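Local atomic coordinates of fructuronate-tagaturonate epimerase UxaE from Cohnella laeviribosi in complex with 1 glycerol (Cohnella laeviribosi, PDB entry 6IL9), a protein that probably catalyses the epimerisation that interconverts fructuronate and tagaturonate, with a zinc-bearing TIM-barrel fold. Residues A[33-38]-A[467-472]; A[70-75]-A[138-143]; A[108-113]-A[478-483]; A[216-221]-A[235-240]; A[426-429]-A[433-436]. All blocks are in the same frame, centred on the assembly; numbering follows the deposited sequence.

Contact 1. Residues A[33-38]-A[467-472]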
# COMPACT_ATOMS: atom_id res chain seq x y z
N MET A 33 -26.38 -3.20 -1.93
CA MET A 33 -25.87 -1.90 -1.50
C MET A 33 -26.51 -0.79 -2.32
O MET A 33 -26.74 -0.95 -3.53
CB MET A 33 -24.34 -1.84 -1.64
CG MET A 33 -23.71 -0.63 -0.96
SD MET A 33 -21.88 -0.64 -0.99
CE MET A 33 -21.68 -2.36 -0.39
N ILE A 34 -26.78 0.33 -1.66
CA ILE A 34 -27.41 1.48 -2.28
C ILE A 34 -26.64 2.73 -1.88
O ILE A 34 -25.78 2.70 -1.00
CB ILE A 34 -28.90 1.63 -1.87
CG1 ILE A 34 -28.99 1.91 -0.37
CG2 ILE A 34 -29.68 0.38 -2.24
CD1 ILE A 34 -30.36 2.41 0.08
N LYS A 35 -26.99 3.84 -2.51
CA LYS A 35 -26.49 5.14 -2.08
C LYS A 35 -27.66 6.10 -2.01
O LYS A 35 -28.41 6.23 -2.99
CB LYS A 35 -25.42 5.68 -3.02
CG LYS A 35 -24.79 6.97 -2.50
CD LYS A 35 -23.59 7.34 -3.33
CE LYS A 35 -22.91 8.59 -2.80
NZ LYS A 35 -21.81 8.96 -3.74
N ALA A 36 -27.83 6.75 -0.86
CA ALA A 36 -28.89 7.74 -0.68
C ALA A 36 -28.37 8.93 0.11
O ALA A 36 -27.75 8.75 1.16
CB ALA A 36 -30.10 7.13 0.03
N GLU A 37 -28.65 10.14 -0.38
CA GLU A 37 -28.27 11.38 0.30
C GLU A 37 -26.78 11.39 0.63
O GLU A 37 -26.38 11.74 1.74
CB GLU A 37 -29.11 11.59 1.56
CG GLU A 37 -30.53 12.03 1.28
CD GLU A 37 -31.37 10.90 0.75
OE1 GLU A 37 -31.64 10.88 -0.47
OE2 GLU A 37 -31.73 10.01 1.55
N GLY A 38 -25.96 10.97 -0.33
CA GLY A 38 -24.52 11.04 -0.19
C GLY A 38 -23.90 9.97 0.68
O GLY A 38 -22.70 10.05 0.96
N GLU A 467 -20.06 13.48 -4.23
CA GLU A 467 -20.81 14.01 -5.36
C GLU A 467 -20.18 13.60 -6.69
O GLU A 467 -20.88 13.46 -7.69
CB GLU A 467 -20.89 15.54 -5.27
CG GLU A 467 -21.73 16.04 -4.10
CD GLU A 467 -21.43 17.49 -3.72
OE1 GLU A 467 -22.02 17.97 -2.73
OE2 GLU A 467 -20.61 18.15 -4.40
N ARG A 468 -18.86 13.41 -6.72
CA ARG A 468 -18.13 13.09 -7.94
C ARG A 468 -17.60 11.66 -7.91
O ARG A 468 -16.53 11.36 -8.44
CB ARG A 468 -16.99 14.07 -8.18
CG ARG A 468 -17.32 15.53 -7.91
CD ARG A 468 -18.52 16.00 -8.69
NE ARG A 468 -18.26 16.00 -10.12
CZ ARG A 468 -18.72 16.93 -10.95
NH1 ARG A 468 -19.44 17.94 -10.49
NH2 ARG A 468 -18.44 16.85 -12.25
N GLU A 469 -18.36 10.77 -7.27
CA GLU A 469 -17.94 9.37 -7.13
C GLU A 469 -17.64 8.73 -8.48
O GLU A 469 -16.64 8.00 -8.63
CB GLU A 469 -19.03 8.60 -6.38
CG GLU A 469 -18.85 7.10 -6.31
CD GLU A 469 -19.92 6.45 -5.45
OE1 GLU A 469 -20.54 5.46 -5.90
OE2 GLU A 469 -20.14 6.95 -4.31
N GLU A 470 -18.48 8.98 -9.49
CA GLU A 470 -18.24 8.37 -10.79
C GLU A 470 -16.99 8.94 -11.45
O GLU A 470 -16.23 8.20 -12.08
CB GLU A 470 -19.46 8.55 -11.70
CG GLU A 470 -20.36 7.34 -11.76
CD GLU A 470 -21.44 7.46 -12.82
OE1 GLU A 470 -22.10 6.44 -13.11
OE2 GLU A 470 -21.63 8.58 -13.37
N ASP A 471 -16.76 10.25 -11.30
CA ASP A 471 -15.54 10.84 -11.85
C ASP A 471 -14.30 10.28 -11.17
O ASP A 471 -13.30 10.02 -11.84
CB ASP A 471 -15.55 12.37 -11.68
CG ASP A 471 -16.54 13.06 -12.61
OD1 ASP A 471 -17.13 12.41 -13.49
OD2 ASP A 471 -16.72 14.29 -12.44
N TYR A 472 -14.34 10.13 -9.84
CA TYR A 472 -13.18 9.61 -9.13
C TYR A 472 -12.86 8.18 -9.56
O TYR A 472 -11.69 7.83 -9.79
CB TYR A 472 -13.42 9.67 -7.61
CG TYR A 472 -12.25 9.22 -6.74
CD1 TYR A 472 -10.95 9.66 -6.99
CD2 TYR A 472 -12.44 8.36 -5.66
CE1 TYR A 472 -9.88 9.25 -6.19
CE2 TYR A 472 -11.37 7.94 -4.86
CZ TYR A 472 -10.10 8.40 -5.13
OH TYR A 472 -9.01 8.02 -4.35
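Lys-35 leaves the five-stranded antiparallel sheet from strand 29-36 and meets Glu-469 in the first turn of helix 469-487, the last helix of this TIM-barrel chain. The ionic contact is a salt bridge between two extended side chains that approach from opposite directions, with Lys-35 NZ 2.7 Å from Glu-469 OE2. The ammonium does not lie in the plane of the carboxylate; it sits well above it, 53° out. Lys-35 has CG anti to the backbone N (chi1 -174°) and stays straight beyond it, which carries NZ clear of the strand. Two further hydrogen bonds steady the pair, one from NZ to Ser-466 O just before the helix and one between Glu-469 OE1 and Tyr-19 OH of the neighbouring strand. A methionine in place of Lys-35 would probably leave Glu-469 OE2 without its positive mate and Ser-466 O without this donor, weakening the tie between sheet and helix. The second ionic contact is local to the helix start, where Arg-468 occupies the N-cap position: NE (3.3 Å) and NH2 (3.1 Å) of Arg-468 both donate to Asp-471 OD2.

Contact 2. Residues A[70-75]-A[138-143]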
# COMPACT_ATOMS: atom_id res chain seq x y z
N GLU A 70 -19.18 -3.53 12.59
CA GLU A 70 -19.87 -4.73 13.06
C GLU A 70 -20.62 -5.42 11.92
O GLU A 70 -20.63 -6.65 11.85
CB GLU A 70 -20.82 -4.38 14.21
CG GLU A 70 -20.11 -4.17 15.55
CD GLU A 70 -19.29 -5.39 16.02
OE1 GLU A 70 -19.73 -6.55 15.81
OE2 GLU A 70 -18.20 -5.17 16.60
N ASN A 71 -21.23 -4.64 11.02
CA ASN A 71 -21.91 -5.25 9.89
C ASN A 71 -20.93 -5.85 8.89
O ASN A 71 -21.27 -6.80 8.19
CB ASN A 71 -22.82 -4.23 9.21
CG ASN A 71 -24.14 -4.04 9.95
OD1 ASN A 71 -24.57 -4.92 10.71
ND2 ASN A 71 -24.79 -2.90 9.73
N ARG A 72 -19.70 -5.31 8.83
CA ARG A 72 -18.68 -5.94 8.00
C ARG A 72 -18.33 -7.33 8.53
O ARG A 72 -18.12 -8.26 7.75
CB ARG A 72 -17.43 -5.07 7.92
CG ARG A 72 -16.44 -5.51 6.86
CD ARG A 72 -15.35 -6.43 7.44
NE ARG A 72 -14.39 -5.67 8.23
CZ ARG A 72 -13.30 -6.19 8.78
NH1 ARG A 72 -13.02 -7.48 8.65
NH2 ARG A 72 -12.48 -5.40 9.47
N LEU A 73 -18.27 -7.47 9.85
CA LEU A 73 -17.97 -8.78 10.42
C LEU A 73 -19.09 -9.77 10.13
O LEU A 73 -18.83 -10.95 9.87
CB LEU A 73 -17.71 -8.66 11.92
CG LEU A 73 -16.58 -7.71 12.31
CD1 LEU A 73 -16.45 -7.58 13.82
CD2 LEU A 73 -15.27 -8.20 11.71
N VAL A 74 -20.33 -9.29 10.13
CA VAL A 74 -21.45 -10.15 9.74
C VAL A 74 -21.31 -10.58 8.28
O VAL A 74 -21.48 -11.76 7.94
CB VAL A 74 -22.78 -9.42 9.98
CG1 VAL A 74 -23.94 -10.29 9.55
CG2 VAL A 74 -22.89 -9.00 11.44
N LEU A 75 -20.97 -9.64 7.39
CA LEU A 75 -20.77 -10.02 5.99
C LEU A 75 -19.62 -11.02 5.85
O LEU A 75 -19.70 -11.95 5.05
CB LEU A 75 -20.51 -8.78 5.13
CG LEU A 75 -21.65 -7.79 4.88
CD1 LEU A 75 -21.23 -6.80 3.80
CD2 LEU A 75 -22.92 -8.50 4.49
N VAL A 138 -9.60 0.23 7.56
CA VAL A 138 -8.94 -0.05 6.29
C VAL A 138 -9.48 -1.35 5.69
O VAL A 138 -9.84 -1.41 4.51
CB VAL A 138 -7.41 -0.07 6.47
CG1 VAL A 138 -6.71 -0.41 5.16
CG2 VAL A 138 -6.94 1.30 6.98
N ILE A 139 -9.57 -2.41 6.51
CA ILE A 139 -10.14 -3.65 6.02
C ILE A 139 -11.63 -3.49 5.75
O ILE A 139 -12.14 -4.01 4.75
CB ILE A 139 -9.85 -4.82 6.98
CG1 ILE A 139 -8.34 -5.11 7.03
CG2 ILE A 139 -10.60 -6.08 6.54
CD1 ILE A 139 -7.96 -6.35 7.90
N ASP A 140 -12.36 -2.72 6.60
CA ASP A 140 -13.77 -2.46 6.33
C ASP A 140 -13.97 -1.95 4.91
O ASP A 140 -14.83 -2.44 4.17
CB ASP A 140 -14.34 -1.40 7.30
CG ASP A 140 -14.53 -1.91 8.73
OD1 ASP A 140 -14.54 -3.13 9.00
OD2 ASP A 140 -14.70 -1.03 9.62
N ALA A 141 -13.19 -0.94 4.52
CA ALA A 141 -13.37 -0.31 3.22
C ALA A 141 -13.12 -1.31 2.09
O ALA A 141 -13.85 -1.34 1.10
CB ALA A 141 -12.45 0.91 3.08
N ALA A 142 -12.10 -2.17 2.25
CA ALA A 142 -11.81 -3.17 1.22
C ALA A 142 -12.90 -4.23 1.14
O ALA A 142 -13.29 -4.65 0.04
CB ALA A 142 -10.46 -3.83 1.50
N ALA A 143 -13.40 -4.70 2.29
CA ALA A 143 -14.44 -5.73 2.29
C ALA A 143 -15.72 -5.21 1.66
O ALA A 143 -16.37 -5.91 0.87
CB ALA A 143 -14.71 -6.22 3.71
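Arg-72 does nearly all the work here, closing on Asp-140, Ile-139 and Ala-143 with its whole length. At the tight end its NE gives a hydrogen bond of 2.7 Å to Asp-140 OD1, with an N-H...O angle of 162°, and the same oxygen takes a weak second bond from NH2. The carboxylate oxygen lies close to the guanidinium plane, although the two flat groups are turned 67° against each other. Ile-139 CG2 presses on one face of the guanidinium, 3.3 Å above its plane, while lower down the chain Ala-143 CB rests 3.7 Å from Arg-72 CG. The bends at chi2 and chi3 fold the arginine round so that its NE edge is turned to the aspartate. Helix 69-78 thereby docks on helix 135-149, which belongs to the crossover joining barrel strands 117-124 and 156-162; the segment axes come within 10.1 Å and cross at 52°. Asp-140 OD1 also bonds His-69 ND1, and Arg-72 NH1 reaches Asn-76 OD1, so both charges have partners along the first helix as well. An alanine at Arg-72 is likely to leave the buried Asp-140 carboxylate without its countercharge and open a gap beside Ile-139 and Ala-143. The packing is looser on the other face of the guanidinium, where the partly exposed Leu-73 lays CD2 3.9 Å from the plane, and Leu-75 turns instead to Tyr-144 and Phe-147 further along helix 135-149.

Contact 3. Residues A[108-113]-A[478-483]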
# COMPACT_ATOMS: atom_id res chain seq x y z
N VAL A 108 -11.12 -2.00 -7.39
CA VAL A 108 -11.67 -3.28 -7.83
C VAL A 108 -12.01 -3.24 -9.32
O VAL A 108 -11.70 -4.17 -10.07
CB VAL A 108 -12.90 -3.65 -6.99
CG1 VAL A 108 -13.58 -4.87 -7.60
CG2 VAL A 108 -12.50 -3.90 -5.54
N GLN A 109 -12.67 -2.16 -9.77
CA GLN A 109 -13.00 -2.01 -11.18
C GLN A 109 -11.76 -2.08 -12.07
O GLN A 109 -11.84 -2.56 -13.21
CB GLN A 109 -13.73 -0.69 -11.43
CG GLN A 109 -15.11 -0.62 -10.80
CD GLN A 109 -15.52 0.80 -10.51
OE1 GLN A 109 -14.88 1.74 -10.99
NE2 GLN A 109 -16.56 0.98 -9.71
N THR A 110 -10.62 -1.63 -11.55
CA THR A 110 -9.39 -1.62 -12.33
C THR A 110 -8.78 -3.01 -12.47
O THR A 110 -8.31 -3.37 -13.55
CB THR A 110 -8.37 -0.67 -11.70
OG1 THR A 110 -8.96 0.64 -11.57
CG2 THR A 110 -7.11 -0.58 -12.57
N VAL A 111 -8.78 -3.81 -11.40
CA VAL A 111 -8.16 -5.13 -11.50
C VAL A 111 -9.11 -6.19 -12.04
O VAL A 111 -8.65 -7.27 -12.41
CB VAL A 111 -7.59 -5.61 -10.15
CG1 VAL A 111 -6.48 -4.66 -9.67
CG2 VAL A 111 -8.69 -5.76 -9.09
N ARG A 112 -10.42 -5.92 -12.07
CA ARG A 112 -11.37 -6.85 -12.66
C ARG A 112 -10.96 -7.20 -14.08
O ARG A 112 -10.67 -6.31 -14.89
CB ARG A 112 -12.78 -6.24 -12.63
CG ARG A 112 -13.87 -7.05 -13.33
CD ARG A 112 -15.12 -6.19 -13.53
NE ARG A 112 -15.72 -5.78 -12.26
CZ ARG A 112 -16.25 -4.59 -12.02
NH1 ARG A 112 -16.28 -3.64 -12.95
NH2 ARG A 112 -16.76 -4.34 -10.82
N GLY A 113 -10.85 -8.49 -14.37
CA GLY A 113 -10.49 -8.92 -15.71
C GLY A 113 -9.01 -8.85 -16.04
O GLY A 113 -8.65 -9.00 -17.21
N SER A 478 -8.44 4.82 -15.01
CA SER A 478 -7.50 5.29 -16.02
C SER A 478 -6.08 5.31 -15.49
O SER A 478 -5.14 4.86 -16.17
CB SER A 478 -7.92 6.68 -16.49
OG SER A 478 -6.94 7.23 -17.36
N HIS A 479 -5.90 5.83 -14.29
CA HIS A 479 -4.58 6.06 -13.73
C HIS A 479 -3.93 4.76 -13.27
O HIS A 479 -2.79 4.47 -13.63
CB HIS A 479 -4.70 7.05 -12.57
CG HIS A 479 -3.40 7.45 -11.97
ND1 HIS A 479 -2.45 8.18 -12.66
CD2 HIS A 479 -2.89 7.24 -10.74
CE1 HIS A 479 -1.41 8.39 -11.88
NE2 HIS A 479 -1.65 7.83 -10.71
N ILE A 480 -4.63 3.97 -12.45
CA ILE A 480 -4.07 2.67 -12.07
C ILE A 480 -4.03 1.73 -13.28
O ILE A 480 -3.12 0.90 -13.40
CB ILE A 480 -4.86 2.08 -10.89
CG1 ILE A 480 -4.83 3.06 -9.72
CG2 ILE A 480 -4.29 0.71 -10.44
CD1 ILE A 480 -3.44 3.41 -9.25
N GLY A 481 -5.00 1.86 -14.19
CA GLY A 481 -4.95 1.06 -15.41
C GLY A 481 -3.65 1.27 -16.17
O GLY A 481 -3.07 0.32 -16.69
N LYS A 482 -3.19 2.51 -16.24
CA LYS A 482 -1.93 2.79 -16.94
C LYS A 482 -0.75 2.12 -16.24
O LYS A 482 0.19 1.66 -16.91
CB LYS A 482 -1.71 4.30 -17.02
CG LYS A 482 -0.33 4.68 -17.50
CD LYS A 482 -0.22 6.18 -17.67
CE LYS A 482 1.15 6.54 -18.22
NZ LYS A 482 1.22 7.98 -18.59
N HIS A 483 -0.77 2.07 -14.91
CA HIS A 483 0.26 1.33 -14.18
C HIS A 483 0.27 -0.14 -14.60
O HIS A 483 1.32 -0.71 -14.90
CB HIS A 483 0.03 1.42 -12.67
CG HIS A 483 0.35 2.75 -12.06
ND1 HIS A 483 -0.41 3.88 -12.28
CD2 HIS A 483 1.33 3.12 -11.21
CE1 HIS A 483 0.09 4.89 -11.60
NE2 HIS A 483 1.15 4.46 -10.94
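Two imidazoles stand on helix 469-487, which closes the TIM-barrel chain, beside Ile-480 and Gly-481, the residues that receive Thr-110. One face of the His-479 ring carries His-483 CE1, 3.5 Å above the plane and offset toward the rim. The edge of the His-483 ring is turned to the backbone: ND1 donates to His-479 O at 2.8 Å, with the oxygen almost in the ring plane but the nitrogen 37° out of the carbonyl plane. Its other nitrogen, NE2, is hydrogen-bonded to Asp-347 N, and Phe-349 meets the ring edge-to-face, so bonds at both nitrogens fix its rotation. The contact itself is helix-to-helix packing, joining helix 104-111, which follows barrel strand 93-96, to this last helix. The closest backbones are those of Thr-110 and Gly-481, their CA atoms 6.0 Å apart, and the threonine methyl rests against the main chain at the glycine. A chi1 of -56° places Thr-110 CG2 anti to the backbone N and facing the other helix, while OG1 turns back to Gly-106 O. The side chains of Thr-110 and Ile-480 cross at about a right angle, CG2 to CG2 3.8 Å. Closer still, Thr-110 CG2 lies 3.6 Å from Gly-481 N.

Contact 4. Residues A[216-221]-A[235-240]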
# COMPACT_ATOMS: atom_id res chain seq x y z
N ALA A 216 33.11 -19.14 6.19
CA ALA A 216 33.03 -20.49 5.64
C ALA A 216 31.98 -20.59 4.54
O ALA A 216 32.09 -21.46 3.66
CB ALA A 216 32.71 -21.50 6.75
N LYS A 217 30.98 -19.73 4.55
CA LYS A 217 29.90 -19.80 3.58
C LYS A 217 30.12 -18.91 2.36
O LYS A 217 29.70 -19.27 1.26
CB LYS A 217 28.57 -19.44 4.26
CG LYS A 217 27.35 -19.51 3.37
CD LYS A 217 26.08 -19.26 4.15
CE LYS A 217 24.83 -19.39 3.28
NZ LYS A 217 23.60 -19.17 4.09
N TYR A 218 30.77 -17.75 2.52
CA TYR A 218 30.85 -16.75 1.46
C TYR A 218 32.26 -16.37 1.03
O TYR A 218 32.44 -15.97 -0.12
CB TYR A 218 30.16 -15.44 1.88
CG TYR A 218 28.69 -15.57 2.19
CD1 TYR A 218 27.73 -15.51 1.18
CD2 TYR A 218 28.26 -15.75 3.50
CE1 TYR A 218 26.39 -15.63 1.46
CE2 TYR A 218 26.91 -15.86 3.80
CZ TYR A 218 25.98 -15.80 2.78
OH TYR A 218 24.64 -15.93 3.07
N LEU A 219 33.26 -16.43 1.91
CA LEU A 219 34.54 -15.80 1.63
C LEU A 219 35.20 -16.40 0.39
O LEU A 219 35.37 -17.62 0.29
CB LEU A 219 35.47 -15.92 2.84
CG LEU A 219 36.79 -15.18 2.67
CD1 LEU A 219 36.53 -13.71 2.48
CD2 LEU A 219 37.68 -15.40 3.89
N ASP A 220 35.56 -15.53 -0.55
CA ASP A 220 36.25 -15.92 -1.78
C ASP A 220 35.46 -16.95 -2.58
O ASP A 220 36.02 -17.72 -3.36
CB ASP A 220 37.66 -16.45 -1.48
CG ASP A 220 38.54 -15.40 -0.84
OD1 ASP A 220 38.37 -14.20 -1.18
OD2 ASP A 220 39.39 -15.75 0.00
N LYS A 221 34.14 -16.97 -2.41
CA LYS A 221 33.27 -17.89 -3.12
C LYS A 221 32.51 -17.15 -4.20
O LYS A 221 32.28 -15.94 -4.11
CB LYS A 221 32.30 -18.59 -2.15
CG LYS A 221 32.93 -19.73 -1.36
CD LYS A 221 31.87 -20.57 -0.65
CE LYS A 221 32.25 -22.04 -0.59
NZ LYS A 221 33.61 -22.23 -0.02
N ALA A 235 36.59 -7.83 1.84
CA ALA A 235 36.12 -6.46 2.05
C ALA A 235 34.62 -6.34 1.85
O ALA A 235 33.93 -5.67 2.64
CB ALA A 235 36.87 -5.50 1.12
N THR A 236 34.08 -6.95 0.80
CA THR A 236 32.63 -6.88 0.58
C THR A 236 31.87 -7.69 1.63
O THR A 236 30.85 -7.22 2.15
CB THR A 236 32.29 -7.35 -0.84
OG1 THR A 236 32.80 -8.68 -1.04
CG2 THR A 236 32.90 -6.42 -1.87
N LEU A 237 32.36 -8.88 1.96
CA LEU A 237 31.71 -9.72 2.97
C LEU A 237 31.65 -9.01 4.32
O LEU A 237 30.59 -8.97 4.96
CB LEU A 237 32.44 -11.05 3.10
CG LEU A 237 31.86 -12.06 4.11
CD1 LEU A 237 30.40 -12.32 3.81
CD2 LEU A 237 32.63 -13.37 4.15
N MET A 238 32.77 -8.43 4.77
CA MET A 238 32.79 -7.76 6.07
C MET A 238 31.82 -6.60 6.11
O MET A 238 31.11 -6.41 7.11
CB MET A 238 34.20 -7.26 6.39
CG MET A 238 35.17 -8.35 6.66
SD MET A 238 36.75 -7.80 7.38
CE MET A 238 37.52 -9.38 7.24
N ARG A 239 31.79 -5.78 5.07
CA ARG A 239 30.84 -4.68 5.07
C ARG A 239 29.41 -5.20 5.09
O ARG A 239 28.58 -4.71 5.86
CB ARG A 239 31.09 -3.77 3.86
CG ARG A 239 30.39 -2.44 3.97
CD ARG A 239 30.59 -1.60 2.72
NE ARG A 239 31.98 -1.20 2.53
CZ ARG A 239 32.55 -0.14 3.11
NH1 ARG A 239 31.84 0.62 3.94
NH2 ARG A 239 33.82 0.15 2.87
N ASP A 240 29.11 -6.21 4.26
CA ASP A 240 27.76 -6.77 4.23
C ASP A 240 27.32 -7.28 5.60
O ASP A 240 26.19 -7.05 6.02
CB ASP A 240 27.68 -7.90 3.20
CG ASP A 240 27.50 -7.41 1.78
OD1 ASP A 240 27.13 -6.23 1.61
OD2 ASP A 240 27.71 -8.21 0.86
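Leu-219 and Leu-237 bring the two backbones to their nearest approach, CA to CA 6.8 Å. On one side helix 208-218 ends, and the chain reverses through a type II beta turn from Tyr-218 to Lys-221, closed by Lys-221 N to Tyr-218 O at 3.0 Å. Asp-220 takes the positive phi, 58°, of the third turn position. The other side is the opening part of helix 234-259, entered from the two-stranded hairpin 221-225/228-232; the unit lies in the long connection between barrel strands 178-182 and 267-271. Leu-237 carries the contact from the helix side. A chi1 of -179° swings CG away from the backbone N and sends both methyls to the turn. CD1 lies 3.7 Å from Tyr-218 CB and comes at the ring obliquely, and the tyrosine side chain crosses the leucine at about a right angle. CD2 goes to the next residue, 3.8 Å from Leu-219 N and 4.0 Å from Leu-219 CB. Leu-286 of helix 281-293 touches both Tyr-218 and Leu-237. Tyr-218 OH is hydrogen-bonded to Glu-290, and Phe-232 of the hairpin meets the ring edge-to-face. No hydrogen bond spans the two segments, so what joins them is apolar fit, with the tyrosine's polar end served by the neighbouring helix.

Contact 5. Residues A[426-429]-A[433-436]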
# COMPACT_ATOMS: atom_id res chain seq x y z
N PRO A 426 -6.24 22.01 -12.38
CA PRO A 426 -5.91 20.58 -12.49
C PRO A 426 -4.53 20.30 -13.05
O PRO A 426 -3.99 19.22 -12.79
CB PRO A 426 -7.01 20.04 -13.42
CG PRO A 426 -8.17 20.95 -13.19
CD PRO A 426 -7.55 22.31 -13.02
N SER A 427 -3.94 21.25 -13.79
CA SER A 427 -2.61 21.04 -14.35
C SER A 427 -1.56 20.86 -13.27
O SER A 427 -0.52 20.23 -13.52
CB SER A 427 -2.25 22.20 -15.29
OG SER A 427 -2.17 23.44 -14.59
N TYR A 428 -1.79 21.40 -12.07
CA TYR A 428 -0.85 21.18 -10.97
C TYR A 428 -0.62 19.69 -10.73
O TYR A 428 0.50 19.27 -10.39
CB TYR A 428 -1.37 21.80 -9.68
CG TYR A 428 -1.22 23.29 -9.54
CD1 TYR A 428 0.03 23.90 -9.62
CD2 TYR A 428 -2.33 24.08 -9.26
CE1 TYR A 428 0.17 25.28 -9.45
CE2 TYR A 428 -2.20 25.46 -9.10
CZ TYR A 428 -0.96 26.04 -9.19
OH TYR A 428 -0.87 27.41 -9.01
N MET A 429 -1.67 18.87 -10.84
CA MET A 429 -1.54 17.46 -10.52
C MET A 429 -0.86 16.67 -11.63
O MET A 429 -0.75 15.44 -11.54
CB MET A 429 -2.91 16.86 -10.18
CG MET A 429 -3.43 17.31 -8.79
SD MET A 429 -2.37 16.99 -7.34
CE MET A 429 -1.44 18.54 -7.25
N ASP A 433 6.52 19.01 -8.83
CA ASP A 433 6.68 19.64 -7.53
C ASP A 433 5.33 19.83 -6.85
O ASP A 433 5.20 19.51 -5.66
CB ASP A 433 7.44 20.96 -7.69
CG ASP A 433 8.85 20.73 -8.20
OD1 ASP A 433 9.69 20.17 -7.45
OD2 ASP A 433 9.11 21.03 -9.38
N ALA A 434 4.32 20.30 -7.58
CA ALA A 434 2.99 20.42 -6.98
C ALA A 434 2.44 19.06 -6.55
O ALA A 434 1.79 18.95 -5.51
CB ALA A 434 2.02 21.10 -7.96
N ARG A 435 2.69 18.01 -7.34
CA ARG A 435 2.27 16.67 -6.91
C ARG A 435 2.90 16.30 -5.57
O ARG A 435 2.21 15.80 -4.67
CB ARG A 435 2.62 15.62 -7.98
CG ARG A 435 1.62 15.58 -9.13
CD ARG A 435 1.98 14.49 -10.13
NE ARG A 435 1.82 13.13 -9.59
CZ ARG A 435 0.66 12.49 -9.50
NH1 ARG A 435 -0.45 13.08 -9.92
NH2 ARG A 435 0.62 11.25 -9.00
N GLN A 436 4.20 16.56 -5.41
CA GLN A 436 4.83 16.21 -4.14
C GLN A 436 4.29 17.06 -3.00
O GLN A 436 4.12 16.57 -1.88
CB GLN A 436 6.34 16.37 -4.24
CG GLN A 436 6.96 15.35 -5.20
CD GLN A 436 8.44 15.21 -4.97
OE1 GLN A 436 9.17 16.20 -4.89
NE2 GLN A 436 8.91 13.97 -4.86
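Arg-435 curls back beside the carbonyl of Met-429, while Ala-434 pushes its methyl group at Tyr-428. The arginine chain runs straight through chi2, then bends at chi3 (68°), which brings the guanidinium alongside the preceding loop. NH1 donates to Met-429 O at 2.9 Å with an N-H...O angle of 158°; the bond lies in the carbonyl plane, and the oxygen meets the rim of the guanidinium. The Met-429 side chain, bent at chi2 and chi3, swings round so that CE ends 3.7 Å from Ala-434 O. Ala-434 CB is wedged against the tyrosine, 3.4 Å from Tyr-428 O and 3.8 Å from Tyr-428 CD1, approaching the ring obliquely. Arg-415 supplies a cation-pi partner for that ring and a backbone acceptor for its hydroxyl. Together the four residues fold the loop back on the start of helix 432-440, which follows it closely in the chain. All three guanidinium nitrogens of Arg-435 are engaged: NH1 here, NE with Gly-312 O, and NH2 in a salt bridge to Asp-347, next to phosphoserine 346. Three acceptors fix the orientation of the buried guanidinium, and the loop carbonyl helps hold an arginine whose countercharge neighbours the phosphorylated position.

Contacts 1 and 3 both use helix 469-487, their centres 19 Å apart, so this last helix ties to the antiparallel sheet at its start and packs on helix 104-111 further along. Contact 2 joins helix 69-78 to barrel helix 135-149; its centre is 19 Å from that of contact 1 and 22 Å from that of contact 3. Contacts 1 and 2 seat the N-terminal part on the barrel side. In chain order contact 2 closes first, then contact 4, then contact 5, all inside the long span bridged by contact 1. Asp-347 links contacts 3 and 5, bonding both His-483 and Arg-435; zinc ligand His-343 lies a few residues earlier. Contact 4 is remote, centre to centre 44 to 59 Å from the others, and on the opposite side of the chain's centre from contacts 1 and 2.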